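Local structure of neuraminidase (Influenza A virus, 4GDI) at residues 276-281 against 293-298; 234-239 against 299-304; 133-138 against 182-187; 158-163 against 176-181. The protein is a neuraminidase-like surface protein of a bat influenza A virus whose predicted sialidase activity is uncertain, its putative active site having diverged. All blocks are in the same frame, centred on the assembly; numbering follows the deposited sequence.

Interaction 1 (276-281 against 293-298); sequences PAWTSK and LEQIPN
Trp278 folds its indole back beside its own N (chi1 -72°), which brings one face of the ring under Gln295 CB. Gln295 CB is 3.5 Å from the centroid of the six-membered ring, almost on the ring normal, which makes a CH-pi contact. Gln295 swings CG opposite its backbone N (chi1 -172°). The extended chain then runs on beside Pro276, with Gln295 NE2 3.6 Å from Pro276 CG. A water accepts from both Gln295 NE2 (2.7 Å) and Trp278 NE1 (3.2 Å), and Gln295 OE1 bonds to Ser307. On the sheet face that carries Ala277, Thr279, Glu294 and Ile296, two waters bridge Thr279 OG1 and Glu294 OE1. Lys281 NZ stays 4.1 Å from Glu294 OE1, too far for a salt bridge. Four backbone bonds join the antiparallel hydrogen-bonded pairs Ala277-Ile296 and Thr279-Glu294. The two strands form a hairpin. Strand 289-296 lies between strands 277-281 and 309-311. Trp278 also bonds through its backbone to Leu272 and packs edge-to-face against Trp21.

Interaction 2 (234-239 against 299-304); sequences QIVEPC and GIESEG. With FUC (alpha-L-fucopyranose), chain G.
Glu301 reaches along the 234-239 segment from Cys239 to Val236. Its CB lies 4.1 Å from Cys239 SG, the sulfur that forms a disulfide with Cys256. CG sits beside its own backbone N (chi1 -65°), and the chain is extended from there. This carries Glu301 CG to 3.8 Å from Val236 CG1, and CD passes the same methyl. At the tip, Glu301 OE2 rests 3.7 Å from both Val236 CG1 and Val236 CG2, an apolar neighbour for one oxygen. The other oxygen, OE1, makes a salt bridge to Arg226, which also bonds to Gln234 OE1. Beside this, Pro238 and Ile300 lie alongside each other and point the same way; Pro238 CB is 3.7 Å from Ile300 CG1. One backbone bond crosses the contact: Cys239 N donates to Ile300 O at 2.9 Å. Ser302 bonds back into the loop. Its N and its OG both donate to Gly299 O, with Ser302 OG at 2.6 Å, and this OG accepts from Gly304 N at 3.2 Å. At the strand itself, O4 of a glycan fucose donates to Ile235 O at 3.2 Å. The loop is thus a type I beta turn (Gly299 to Ser302) followed by an ST turn. It packs against the chain leaving the outermost strand of the neighbouring sheet, an inter-blade contact of the neuraminidase beta-propeller.

Interaction 3 (133-138 against 182-187); sequences VTDTFS and GTVQRW
Asp135 and Val184 meet with their side chains at about a right angle. The carboxylate turns to the Val184 backbone, and Asp135 OD2 accepts from Val184 N at 2.9 Å, on the lone pair that faces away from OD1. A water donates to Asp135 OD2 (2.7 Å) and to Val184 O (2.6 Å), so it links carboxylate and carbonyl. Thr134 OG1 lies between its backbone N and carbonyl carbon (chi1 45°) and donates to Gly182 O at 2.6 Å, from 44° above the carbonyl plane. Thr134 and Asp135 can both face the 182-187 segment because they form a classic beta bulge opposite Ile127. The segments lie on edge strands 132-138 and 183-189 of successive propeller sheets, so side chains and waters join them rather than sheet pairing. Asp135 is a calcium ligand in a crystal structure of this protein, although no calcium is bound to it in this chain. Further along, the Phe137 side chain crosses Val184 at about a right angle, with Phe137 CE2 4.2 Å from Val184 CG2; the Phe137 ring stacks on Tyr177. A second water joins Thr134 O (2.9 Å) to Thr183 OG1 (2.6 Å). Val133 packs on Arg336 and Thr136 on Ile362 of a second subunit.

Interaction 4 (158-163 against 176-181); sequences SCFVIV and IYELQN. With NAG (2-acetamido-2-deoxy-beta-D-glucopyranose), chain O.
Cys159 and Leu179 satisfy each other's backbone: Cys159 N donates to Leu179 O at 2.8 Å, and Leu179 N to Cys159 O at 2.7 Å. Val161 and Tyr177 do the same, Val161 N to Tyr177 O at 3.2 Å and Tyr177 N to Val161 O at 2.9 Å. Strands 158-165 and 173-180 form this antiparallel hairpin, the middle of a four-stranded propeller sheet. Val163 CG2 packs on Tyr177 CD1 (3.6 Å). A disulfide ties Cys159 to Cys154. Glu178 sends CG anti to its backbone N (chi1 177°) and stays extended, which lays Glu178 CG 3.7 Å from Phe160 CE2. Its buried carboxylate takes a salt bridge from Arg186 on OE1. Ser158 OG lies 3.2 Å from Glu178 OE2, but where its proton goes is not settled. Asn181 ND2 carries a glycan and bonds weakly to its acetamido O7. Glu178 and Gln180 are calcium ligands in a crystal structure of this protein; with none on Glu178 here, Arg186 probably offsets its buried charge.

Interactions 1 and 4 are buried hairpin contacts, held by backbone pairing of consecutive antiparallel strands and by packing on the sheet faces. Interaction 2 is partly buried and has one backbone bond plus packing. Interaction 3 lies at the surface and relies on side-chain and water bonds. Interactions 1 and 2 touch: Ala277, Thr279 and Ile296 pack on the 299-304 loop, and interaction 1 is nested within the chain loop that interaction 2 closes. Interactions 3 and 4 share a sheet through strands 173-180 and 183-189. Interactions 1 and 3 lie on opposite sides of the chain's centre, centres about 36 Å apart, but interactions 2 and 4 come within about 7 Å at their nearest atoms.

Interaction 1 (276-281 against 293-298)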
loop_
_atom_site.group_PDB
_atom_site.type_symbol
_atom_site.label_atom_id
_atom_site.label_comp_id
_atom_site.label_asym_id
_atom_site.label_seq_id
_atom_site.Cartn_x
_atom_site.Cartn_y
_atom_site.Cartn_z
ATOM N N PRO A 276 8.993 40.808 -9.390
ATOM C CA PRO A 276 8.297 40.689 -10.675
ATOM C C PRO A 276 7.040 39.840 -10.614
ATOM O O PRO A 276 6.921 38.966 -9.751
ATOM C CB PRO A 276 9.320 39.961 -11.553
ATOM C CG PRO A 276 10.637 40.249 -10.924
ATOM C CD PRO A 276 10.352 40.246 -9.460
ATOM N N ALA A 277 6.125 40.098 -11.543
ATOM C CA ALA A 277 4.964 39.252 -11.737
ATOM C C ALA A 277 5.275 38.221 -12.807
ATOM O O ALA A 277 6.207 38.396 -13.590
ATOM C CB ALA A 277 3.775 40.088 -12.165
ATOM N N TRP A 278 4.488 37.151 -12.844
ATOM C CA TRP A 278 4.534 36.214 -13.964
ATOM C C TRP A 278 3.139 35.979 -14.484
ATOM O O TRP A 278 2.214 35.746 -13.696
ATOM C CB TRP A 278 5.128 34.881 -13.539
ATOM C CG TRP A 278 6.592 34.920 -13.284
ATOM C CD1 TRP A 278 7.216 35.357 -12.159
ATOM C CD2 TRP A 278 7.623 34.482 -14.172
ATOM N NE1 TRP A 278 8.572 35.208 -12.283
ATOM C CE2 TRP A 278 8.848 34.672 -13.513
ATOM C CE3 TRP A 278 7.628 33.941 -15.460
ATOM C CZ2 TRP A 278 10.065 34.357 -14.102
ATOM C CZ3 TRP A 278 8.839 33.627 -16.044
ATOM C CH2 TRP A 278 10.039 33.833 -15.365
ATOM N N THR A 279 2.989 36.060 -15.806
ATOM C CA THR A 279 1.749 35.706 -16.473
ATOM C C THR A 279 1.909 34.346 -17.095
ATOM O O THR A 279 3.033 33.891 -17.309
ATOM C CB THR A 279 1.384 36.714 -17.572
ATOM O OG1 THR A 279 2.500 36.888 -18.443
ATOM C CG2 THR A 279 1.008 38.068 -16.956
ATOM N N SER A 280 0.786 33.707 -17.409
ATOM C CA SER A 280 0.823 32.409 -18.061
ATOM C C SER A 280 -0.343 32.271 -19.041
ATOM O O SER A 280 -1.452 32.725 -18.773
ATOM C CB SER A 280 0.820 31.291 -17.007
ATOM O OG SER A 280 -0.323 31.378 -16.191
ATOM N N LYS A 281 -0.079 31.666 -20.196
ATOM C CA LYS A 281 -1.097 31.548 -21.233
ATOM C C LYS A 281 -0.724 30.534 -22.322
ATOM O O LYS A 281 0.438 30.111 -22.452
ATOM C CB LYS A 281 -1.346 32.917 -21.864
ATOM C CG LYS A 281 -0.111 33.494 -22.576
ATOM C CD LYS A 281 -0.393 34.870 -23.201
ATOM C CE LYS A 281 0.742 35.303 -24.144
ATOM N NZ LYS A 281 0.412 36.555 -24.897
ATOM N N LEU A 293 5.224 31.193 -19.987
ATOM C CA LEU A 293 5.392 31.939 -18.746
ATOM C C LEU A 293 6.198 33.204 -19.052
ATOM O O LEU A 293 7.285 33.124 -19.617
ATOM C CB LEU A 293 6.127 31.082 -17.718
ATOM C CG LEU A 293 5.247 30.239 -16.781
ATOM C CD1 LEU A 293 4.637 31.107 -15.693
ATOM C CD2 LEU A 293 4.158 29.548 -17.562
ATOM N N GLU A 294 5.662 34.367 -18.701
ATOM C CA GLU A 294 6.368 35.627 -18.948
ATOM C C GLU A 294 6.527 36.440 -17.675
ATOM O O GLU A 294 5.587 36.601 -16.891
ATOM C CB GLU A 294 5.644 36.434 -20.016
ATOM C CG GLU A 294 5.665 35.746 -21.387
ATOM C CD GLU A 294 4.885 36.503 -22.446
ATOM O OE1 GLU A 294 3.646 36.584 -22.329
ATOM O OE2 GLU A 294 5.515 37.007 -23.401
ATOM N N GLN A 295 7.738 36.941 -17.469
ATOM C CA GLN A 295 8.053 37.748 -16.305
ATOM C C GLN A 295 7.913 39.244 -16.599
ATOM O O GLN A 295 8.410 39.736 -17.616
ATOM C CB GLN A 295 9.485 37.465 -15.875
ATOM C CG GLN A 295 9.864 38.121 -14.555
ATOM C CD GLN A 295 11.368 38.143 -14.341
ATOM O OE1 GLN A 295 12.114 38.510 -15.237
ATOM N NE2 GLN A 295 11.813 37.744 -13.160
ATOM N N ILE A 296 7.241 39.946 -15.691
ATOM C CA ILE A 296 7.018 41.382 -15.778
ATOM C C ILE A 296 7.577 42.024 -14.518
ATOM O O ILE A 296 6.898 42.067 -13.493
ATOM C CB ILE A 296 5.518 41.731 -15.869
ATOM C CG1 ILE A 296 4.862 41.044 -17.062
ATOM C CG2 ILE A 296 5.325 43.231 -15.997
ATOM C CD1 ILE A 296 3.349 41.283 -17.126
ATOM N N PRO A 297 8.830 42.507 -14.586
ATOM C CA PRO A 297 9.562 43.032 -13.428
ATOM C C PRO A 297 8.829 44.097 -12.621
ATOM O O PRO A 297 8.968 44.137 -11.395
ATOM C CB PRO A 297 10.830 43.611 -14.066
ATOM C CG PRO A 297 11.086 42.686 -15.196
ATOM C CD PRO A 297 9.704 42.425 -15.774
ATOM N N ASN A 298 8.047 44.944 -13.271
ATOM C CA ASN A 298 7.419 46.038 -12.537
ATOM C C ASN A 298 6.032 45.714 -11.997
ATOM O O ASN A 298 5.376 46.571 -11.406
ATOM C CB ASN A 298 7.418 47.310 -13.386
ATOM C CG ASN A 298 8.833 47.864 -13.588
ATOM O OD1 ASN A 298 9.725 47.601 -12.790
ATOM N ND2 ASN A 298 9.032 48.624 -14.649
HETATM O O HOH W 1 10.835 36.954 -10.754
HETATM O O HOH W 2 2.516 34.611 -20.384
HETATM O O HOH W 3 2.543 38.869 -20.414
#

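Interaction 2 (234-239 against 299-304)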
loop_
_atom_site.group_PDB
_atom_site.type_symbol
_atom_site.label_atom_id
_atom_site.label_comp_id
_atom_site.label_asym_id
_atom_site.label_seq_id
_atom_site.Cartn_x
_atom_site.Cartn_y
_atom_site.Cartn_z
ATOM N N GLN A 234 -8.966 43.911 -2.239
ATOM C CA GLN A 234 -9.036 44.754 -3.417
ATOM C C GLN A 234 -9.093 43.836 -4.635
ATOM O O GLN A 234 -8.424 42.803 -4.689
ATOM C CB GLN A 234 -7.856 45.735 -3.496
ATOM C CG GLN A 234 -6.611 45.222 -4.194
ATOM C CD GLN A 234 -5.569 46.315 -4.473
ATOM O OE1 GLN A 234 -4.367 46.116 -4.243
ATOM N NE2 GLN A 234 -6.020 47.462 -4.985
ATOM N N ILE A 235 -9.919 44.193 -5.605
ATOM C CA ILE A 235 -9.919 43.477 -6.867
ATOM C C ILE A 235 -9.209 44.366 -7.875
ATOM O O ILE A 235 -9.469 45.563 -7.932
ATOM C CB ILE A 235 -11.345 43.117 -7.310
ATOM C CG1 ILE A 235 -11.912 42.065 -6.354
ATOM C CG2 ILE A 235 -11.351 42.596 -8.736
ATOM C CD1 ILE A 235 -13.373 41.754 -6.569
ATOM N N VAL A 236 -8.303 43.771 -8.648
ATOM C CA VAL A 236 -7.422 44.499 -9.554
ATOM C C VAL A 236 -7.468 43.924 -10.981
ATOM O O VAL A 236 -7.688 42.723 -11.175
ATOM C CB VAL A 236 -5.987 44.427 -9.007
ATOM C CG1 VAL A 236 -4.974 44.618 -10.098
ATOM C CG2 VAL A 236 -5.809 45.457 -7.891
ATOM N N GLU A 237 -7.256 44.785 -11.969
ATOM C CA GLU A 237 -7.192 44.389 -13.378
ATOM C C GLU A 237 -5.750 44.481 -13.890
ATOM O O GLU A 237 -5.059 45.467 -13.636
ATOM C CB GLU A 237 -8.084 45.316 -14.219
ATOM C CG GLU A 237 -8.208 44.880 -15.668
ATOM C CD GLU A 237 -9.129 43.690 -15.861
ATOM O OE1 GLU A 237 -9.721 43.217 -14.859
ATOM O OE2 GLU A 237 -9.266 43.240 -17.025
ATOM N N PRO A 238 -5.267 43.443 -14.589
ATOM C CA PRO A 238 -3.927 43.583 -15.176
ATOM C C PRO A 238 -3.844 44.808 -16.094
ATOM O O PRO A 238 -4.803 45.120 -16.794
ATOM C CB PRO A 238 -3.759 42.292 -15.973
ATOM C CG PRO A 238 -4.601 41.278 -15.198
ATOM C CD PRO A 238 -5.813 42.091 -14.764
ATOM N N CYS A 239 -2.721 45.511 -16.062
ATOM C CA CYS A 239 -2.612 46.767 -16.789
ATOM C C CYS A 239 -1.683 46.622 -17.985
ATOM O O CYS A 239 -1.275 47.614 -18.580
ATOM C CB CYS A 239 -2.135 47.888 -15.849
ATOM S SG CYS A 239 -3.286 48.238 -14.497
ATOM N N GLY A 299 5.598 44.470 -12.181
ATOM C CA GLY A 299 4.360 43.999 -11.583
ATOM C C GLY A 299 3.183 44.078 -12.530
ATOM O O GLY A 299 3.250 44.731 -13.574
ATOM N N ILE A 300 2.090 43.422 -12.152
ATOM C CA ILE A 300 0.968 43.252 -13.058
ATOM C C ILE A 300 0.187 44.544 -13.284
ATOM O O ILE A 300 -0.621 44.641 -14.216
ATOM C CB ILE A 300 0.015 42.138 -12.564
ATOM C CG1 ILE A 300 -0.855 41.647 -13.718
ATOM C CG2 ILE A 300 -0.846 42.622 -11.398
ATOM C CD1 ILE A 300 -0.055 41.027 -14.875
ATOM N N GLU A 301 0.401 45.544 -12.436
ATOM C CA GLU A 301 -0.255 46.826 -12.655
ATOM C C GLU A 301 0.636 47.839 -13.373
ATOM O O GLU A 301 0.299 49.013 -13.444
ATOM C CB GLU A 301 -0.742 47.407 -11.340
ATOM C CG GLU A 301 -1.830 46.582 -10.677
ATOM C CD GLU A 301 -2.230 47.142 -9.332
ATOM O OE1 GLU A 301 -1.469 46.945 -8.355
ATOM O OE2 GLU A 301 -3.300 47.780 -9.263
ATOM N N SER A 302 1.766 47.390 -13.901
ATOM C CA SER A 302 2.600 48.248 -14.741
ATOM C C SER A 302 2.213 48.119 -16.206
ATOM O O SER A 302 1.236 47.452 -16.544
ATOM C CB SER A 302 4.061 47.855 -14.596
ATOM O OG SER A 302 4.285 46.575 -15.146
ATOM N N GLU A 303 3.006 48.745 -17.071
ATOM C CA GLU A 303 2.791 48.676 -18.509
ATOM C C GLU A 303 2.895 47.249 -19.026
ATOM O O GLU A 303 2.341 46.921 -20.078
ATOM C CB GLU A 303 3.820 49.551 -19.236
ATOM C CG GLU A 303 3.263 50.850 -19.773
ATOM C CD GLU A 303 4.354 51.783 -20.275
ATOM O OE1 GLU A 303 5.391 51.282 -20.769
ATOM O OE2 GLU A 303 4.175 53.016 -20.166
ATOM N N GLY A 304 3.638 46.415 -18.308
ATOM C CA GLY A 304 3.695 44.998 -18.612
ATOM C C GLY A 304 4.901 44.577 -19.422
ATOM O O GLY A 304 4.897 43.511 -20.029
HETATM C C1 FUC G . -14.640 48.439 -10.054
HETATM C C2 FUC G . -13.294 48.719 -9.400
HETATM C C3 FUC G . -13.217 47.929 -8.100
HETATM C C4 FUC G . -13.362 46.456 -8.450
HETATM C C5 FUC G . -14.690 46.222 -9.171
HETATM C C6 FUC G . -14.833 44.759 -9.595
HETATM O O2 FUC G . -13.208 50.095 -9.130
HETATM O O3 FUC G . -11.994 48.157 -7.444
HETATM O O4 FUC G . -12.296 46.096 -9.300
HETATM O O5 FUC G . -14.765 47.054 -10.317
#

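Interaction 3 (133-138 against 182-187)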
loop_
_atom_site.group_PDB
_atom_site.type_symbol
_atom_site.label_atom_id
_atom_site.label_comp_id
_atom_site.label_asym_id
_atom_site.label_seq_id
_atom_site.Cartn_x
_atom_site.Cartn_y
_atom_site.Cartn_z
ATOM N N VAL A 133 -17.536 15.852 9.554
ATOM C CA VAL A 133 -18.308 16.888 8.877
ATOM C C VAL A 133 -18.619 17.975 9.908
ATOM O O VAL A 133 -19.239 17.713 10.938
ATOM C CB VAL A 133 -19.609 16.352 8.257
ATOM C CG1 VAL A 133 -20.433 17.490 7.667
ATOM C CG2 VAL A 133 -19.303 15.339 7.184
ATOM N N THR A 134 -18.158 19.188 9.634
ATOM C CA THR A 134 -18.156 20.251 10.629
ATOM C C THR A 134 -19.079 21.418 10.291
ATOM O O THR A 134 -19.369 22.255 11.146
ATOM C CB THR A 134 -16.746 20.812 10.787
ATOM O OG1 THR A 134 -16.172 21.008 9.484
ATOM C CG2 THR A 134 -15.895 19.861 11.585
ATOM N N ASP A 135 -19.528 21.502 9.049
ATOM C CA ASP A 135 -20.381 22.623 8.676
ATOM C C ASP A 135 -21.004 22.425 7.311
ATOM O O ASP A 135 -20.510 21.648 6.490
ATOM C CB ASP A 135 -19.588 23.941 8.706
ATOM C CG ASP A 135 -20.378 25.089 9.327
ATOM O OD1 ASP A 135 -21.621 24.983 9.408
ATOM O OD2 ASP A 135 -19.758 26.098 9.733
ATOM N N THR A 136 -22.111 23.123 7.100
ATOM C CA THR A 136 -22.807 23.131 5.829
ATOM C C THR A 136 -23.469 24.480 5.633
ATOM O O THR A 136 -23.789 25.171 6.612
ATOM C CB THR A 136 -23.940 22.105 5.807
ATOM O OG1 THR A 136 -24.899 22.451 6.814
ATOM C CG2 THR A 136 -23.412 20.711 6.065
ATOM N N PHE A 137 -23.680 24.850 4.373
ATOM C CA PHE A 137 -24.546 25.971 4.041
ATOM C C PHE A 137 -25.100 25.820 2.617
ATOM O O PHE A 137 -24.532 25.114 1.787
ATOM C CB PHE A 137 -23.832 27.313 4.247
ATOM C CG PHE A 137 -22.535 27.443 3.499
ATOM C CD1 PHE A 137 -22.512 27.948 2.217
ATOM C CD2 PHE A 137 -21.337 27.087 4.096
ATOM C CE1 PHE A 137 -21.309 28.085 1.520
ATOM C CE2 PHE A 137 -20.124 27.212 3.406
ATOM C CZ PHE A 137 -20.118 27.714 2.116
ATOM N N SER A 138 -26.225 26.471 2.354
ATOM C CA SER A 138 -26.956 26.295 1.101
ATOM C C SER A 138 -26.906 27.533 0.221
ATOM O O SER A 138 -26.667 28.634 0.700
ATOM C CB SER A 138 -28.421 25.973 1.403
ATOM O OG SER A 138 -28.543 24.775 2.142
ATOM N N GLY A 182 -12.786 23.756 10.209
ATOM C CA GLY A 182 -13.874 23.370 9.326
ATOM C C GLY A 182 -15.199 24.047 9.615
ATOM O O GLY A 182 -16.242 23.618 9.114
ATOM N N THR A 183 -15.152 25.126 10.390
ATOM C CA THR A 183 -16.357 25.819 10.831
ATOM C C THR A 183 -16.317 27.260 10.344
ATOM O O THR A 183 -15.339 27.978 10.594
ATOM C CB THR A 183 -16.458 25.822 12.368
ATOM O OG1 THR A 183 -16.326 24.483 12.865
ATOM C CG2 THR A 183 -17.797 26.400 12.818
ATOM N N VAL A 184 -17.387 27.695 9.692
ATOM C CA VAL A 184 -17.454 29.059 9.190
ATOM C C VAL A 184 -17.391 30.049 10.357
ATOM O O VAL A 184 -18.229 30.014 11.254
ATOM C CB VAL A 184 -18.733 29.279 8.373
ATOM C CG1 VAL A 184 -18.851 30.735 7.931
ATOM C CG2 VAL A 184 -18.742 28.356 7.172
ATOM N N GLN A 185 -16.386 30.921 10.332
ATOM C CA GLN A 185 -16.241 31.983 11.327
ATOM C C GLN A 185 -16.938 33.248 10.860
ATOM O O GLN A 185 -17.666 33.887 11.613
ATOM C CB GLN A 185 -14.762 32.277 11.579
ATOM C CG GLN A 185 -13.984 31.038 11.984
ATOM C CD GLN A 185 -14.486 30.454 13.292
ATOM O OE1 GLN A 185 -14.309 31.048 14.350
ATOM N NE2 GLN A 185 -15.117 29.289 13.222
ATOM N N ARG A 186 -16.693 33.613 9.615
ATOM C CA ARG A 186 -17.373 34.731 8.998
ATOM C C ARG A 186 -17.190 34.653 7.491
ATOM O O ARG A 186 -16.471 33.794 6.985
ATOM C CB ARG A 186 -16.851 36.057 9.544
ATOM C CG ARG A 186 -15.383 36.225 9.392
ATOM C CD ARG A 186 -14.842 37.416 10.167
ATOM N NE ARG A 186 -13.396 37.288 10.273
ATOM C CZ ARG A 186 -12.548 38.280 10.515
ATOM N NH1 ARG A 186 -12.975 39.525 10.699
ATOM N NH2 ARG A 186 -11.252 38.010 10.581
ATOM N N TRP A 187 -17.881 35.526 6.776
ATOM C CA TRP A 187 -17.702 35.620 5.349
ATOM C C TRP A 187 -17.926 37.053 4.908
ATOM O O TRP A 187 -18.516 37.863 5.626
ATOM C CB TRP A 187 -18.628 34.645 4.616
ATOM C CG TRP A 187 -20.080 34.797 4.951
ATOM C CD1 TRP A 187 -20.771 34.139 5.921
ATOM C CD2 TRP A 187 -21.020 35.656 4.302
ATOM N NE1 TRP A 187 -22.084 34.539 5.926
ATOM C CE2 TRP A 187 -22.262 35.470 4.937
ATOM C CE3 TRP A 187 -20.932 36.566 3.248
ATOM C CZ2 TRP A 187 -23.405 36.156 4.551
ATOM C CZ3 TRP A 187 -22.065 37.247 2.866
ATOM C CH2 TRP A 187 -23.286 37.041 3.515
HETATM O O HOH W 4 -18.266 23.001 13.685
HETATM O O HOH W 5 -20.133 28.280 11.346
#

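Interaction 4 (158-163 against 176-181)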
loop_
_atom_site.group_PDB
_atom_site.type_symbol
_atom_site.label_atom_id
_atom_site.label_comp_id
_atom_site.label_asym_id
_atom_site.label_seq_id
_atom_site.Cartn_x
_atom_site.Cartn_y
_atom_site.Cartn_z
ATOM N N SER A 158 -6.419 29.469 10.339
ATOM C CA SER A 158 -7.577 29.978 9.599
ATOM C C SER A 158 -7.446 29.634 8.108
ATOM O O SER A 158 -6.430 29.951 7.488
ATOM C CB SER A 158 -7.690 31.502 9.746
ATOM O OG SER A 158 -7.937 31.896 11.082
ATOM N N CYS A 159 -8.469 29.013 7.535
ATOM C CA CYS A 159 -8.451 28.652 6.114
ATOM C C CYS A 159 -9.475 29.469 5.311
ATOM O O CYS A 159 -10.622 29.636 5.726
ATOM C CB CYS A 159 -8.717 27.153 5.954
ATOM S SG CYS A 159 -7.459 26.097 6.773
ATOM N N PHE A 160 -9.061 29.966 4.151
ATOM C CA PHE A 160 -9.909 30.847 3.355
ATOM C C PHE A 160 -10.209 30.221 1.998
ATOM O O PHE A 160 -9.344 29.588 1.397
ATOM C CB PHE A 160 -9.210 32.187 3.159
ATOM C CG PHE A 160 -8.841 32.859 4.447
ATOM C CD1 PHE A 160 -7.685 32.505 5.122
ATOM C CD2 PHE A 160 -9.648 33.860 4.976
ATOM C CE1 PHE A 160 -7.336 33.130 6.325
ATOM C CE2 PHE A 160 -9.306 34.486 6.184
ATOM C CZ PHE A 160 -8.152 34.111 6.853
ATOM N N VAL A 161 -11.438 30.384 1.525
ATOM C CA VAL A 161 -11.818 29.857 0.222
ATOM C C VAL A 161 -12.833 30.789 -0.417
ATOM O O VAL A 161 -13.625 31.419 0.279
ATOM C CB VAL A 161 -12.392 28.453 0.343
ATOM C CG1 VAL A 161 -13.674 28.464 1.174
ATOM C CG2 VAL A 161 -12.644 27.854 -1.020
ATOM N N ILE A 162 -12.771 30.904 -1.736
ATOM C CA ILE A 162 -13.742 31.676 -2.500
ATOM C C ILE A 162 -14.896 30.767 -2.913
ATOM O O ILE A 162 -14.683 29.737 -3.539
ATOM C CB ILE A 162 -13.124 32.290 -3.780
ATOM C CG1 ILE A 162 -11.848 33.085 -3.450
ATOM C CG2 ILE A 162 -14.127 33.190 -4.477
ATOM C CD1 ILE A 162 -12.035 34.119 -2.391
ATOM N N VAL A 163 -16.114 31.150 -2.547
ATOM C CA VAL A 163 -17.311 30.427 -2.965
ATOM C C VAL A 163 -18.164 31.306 -3.886
ATOM O O VAL A 163 -18.379 32.484 -3.596
ATOM C CB VAL A 163 -18.160 30.036 -1.745
ATOM C CG1 VAL A 163 -19.471 29.413 -2.184
ATOM C CG2 VAL A 163 -17.386 29.088 -0.834
ATOM N N ILE A 176 -15.724 35.460 0.127
ATOM C CA ILE A 176 -14.641 34.835 0.860
ATOM C C ILE A 176 -15.226 34.244 2.129
ATOM O O ILE A 176 -15.917 34.937 2.880
ATOM C CB ILE A 176 -13.572 35.837 1.301
ATOM C CG1 ILE A 176 -13.013 36.591 0.106
ATOM C CG2 ILE A 176 -12.448 35.094 2.035
ATOM C CD1 ILE A 176 -12.104 37.736 0.496
ATOM N N TYR A 177 -14.952 32.967 2.362
ATOM C CA TYR A 177 -15.301 32.336 3.619
ATOM C C TYR A 177 -14.045 32.112 4.464
ATOM O O TYR A 177 -13.026 31.636 3.965
ATOM C CB TYR A 177 -16.003 31.012 3.349
ATOM C CG TYR A 177 -17.472 31.155 3.049
ATOM C CD1 TYR A 177 -17.921 31.491 1.776
ATOM C CD2 TYR A 177 -18.411 30.951 4.037
ATOM C CE1 TYR A 177 -19.276 31.617 1.508
ATOM C CE2 TYR A 177 -19.762 31.087 3.784
ATOM C CZ TYR A 177 -20.189 31.415 2.526
ATOM O OH TYR A 177 -21.538 31.525 2.296
ATOM N N GLU A 178 -14.105 32.473 5.740
ATOM C CA GLU A 178 -13.039 32.114 6.659
ATOM C C GLU A 178 -13.474 30.930 7.521
ATOM O O GLU A 178 -14.528 30.985 8.146
ATOM C CB GLU A 178 -12.671 33.282 7.566
ATOM C CG GLU A 178 -11.617 32.902 8.579
ATOM C CD GLU A 178 -11.299 34.024 9.560
ATOM O OE1 GLU A 178 -11.917 35.101 9.462
ATOM O OE2 GLU A 178 -10.425 33.816 10.427
ATOM N N LEU A 179 -12.651 29.879 7.552
ATOM C CA LEU A 179 -12.934 28.675 8.328
ATOM C C LEU A 179 -11.873 28.462 9.402
ATOM O O LEU A 179 -10.715 28.836 9.225
ATOM C CB LEU A 179 -12.939 27.443 7.419
ATOM C CG LEU A 179 -13.664 27.594 6.092
ATOM C CD1 LEU A 179 -13.590 26.282 5.311
ATOM C CD2 LEU A 179 -15.107 28.026 6.334
ATOM N N GLN A 180 -12.286 27.873 10.520
ATOM C CA GLN A 180 -11.360 27.362 11.528
ATOM C C GLN A 180 -11.884 25.991 11.972
ATOM O O GLN A 180 -13.071 25.830 12.261
ATOM C CB GLN A 180 -11.222 28.341 12.719
ATOM C CG GLN A 180 -10.386 29.577 12.415
ATOM C CD GLN A 180 -10.236 30.525 13.613
ATOM O OE1 GLN A 180 -10.193 30.089 14.762
ATOM N NE2 GLN A 180 -10.145 31.822 13.338
ATOM N N ASN A 181 -11.019 24.988 11.988
ATOM C CA ASN A 181 -11.483 23.636 12.260
ATOM C C ASN A 181 -12.739 23.314 11.464
ATOM O O ASN A 181 -13.665 22.684 11.979
ATOM C CB ASN A 181 -11.782 23.471 13.753
ATOM C CG ASN A 181 -10.588 23.763 14.615
ATOM O OD1 ASN A 181 -9.449 23.528 14.210
ATOM N ND2 ASN A 181 -10.841 24.273 15.822
HETATM C C1 NAG O . -9.732 24.194 16.751
HETATM C C2 NAG O . -10.017 25.230 17.832
HETATM C C3 NAG O . -8.848 25.260 18.822
HETATM C C4 NAG O . -8.663 23.865 19.415
HETATM C C5 NAG O . -8.549 22.849 18.286
HETATM C C6 NAG O . -8.471 21.433 18.844
HETATM C C7 NAG O . -11.583 26.995 17.183
HETATM C C8 NAG O . -11.785 28.456 17.462
HETATM N N2 NAG O . -10.327 26.534 17.259
HETATM O O3 NAG O . -9.085 26.201 19.846
HETATM O O4 NAG O . -7.520 23.805 20.250
HETATM O O5 NAG O . -9.654 22.948 17.408
HETATM O O6 NAG O . -7.751 20.622 17.940
HETATM O O7 NAG O . -12.554 26.290 16.895
#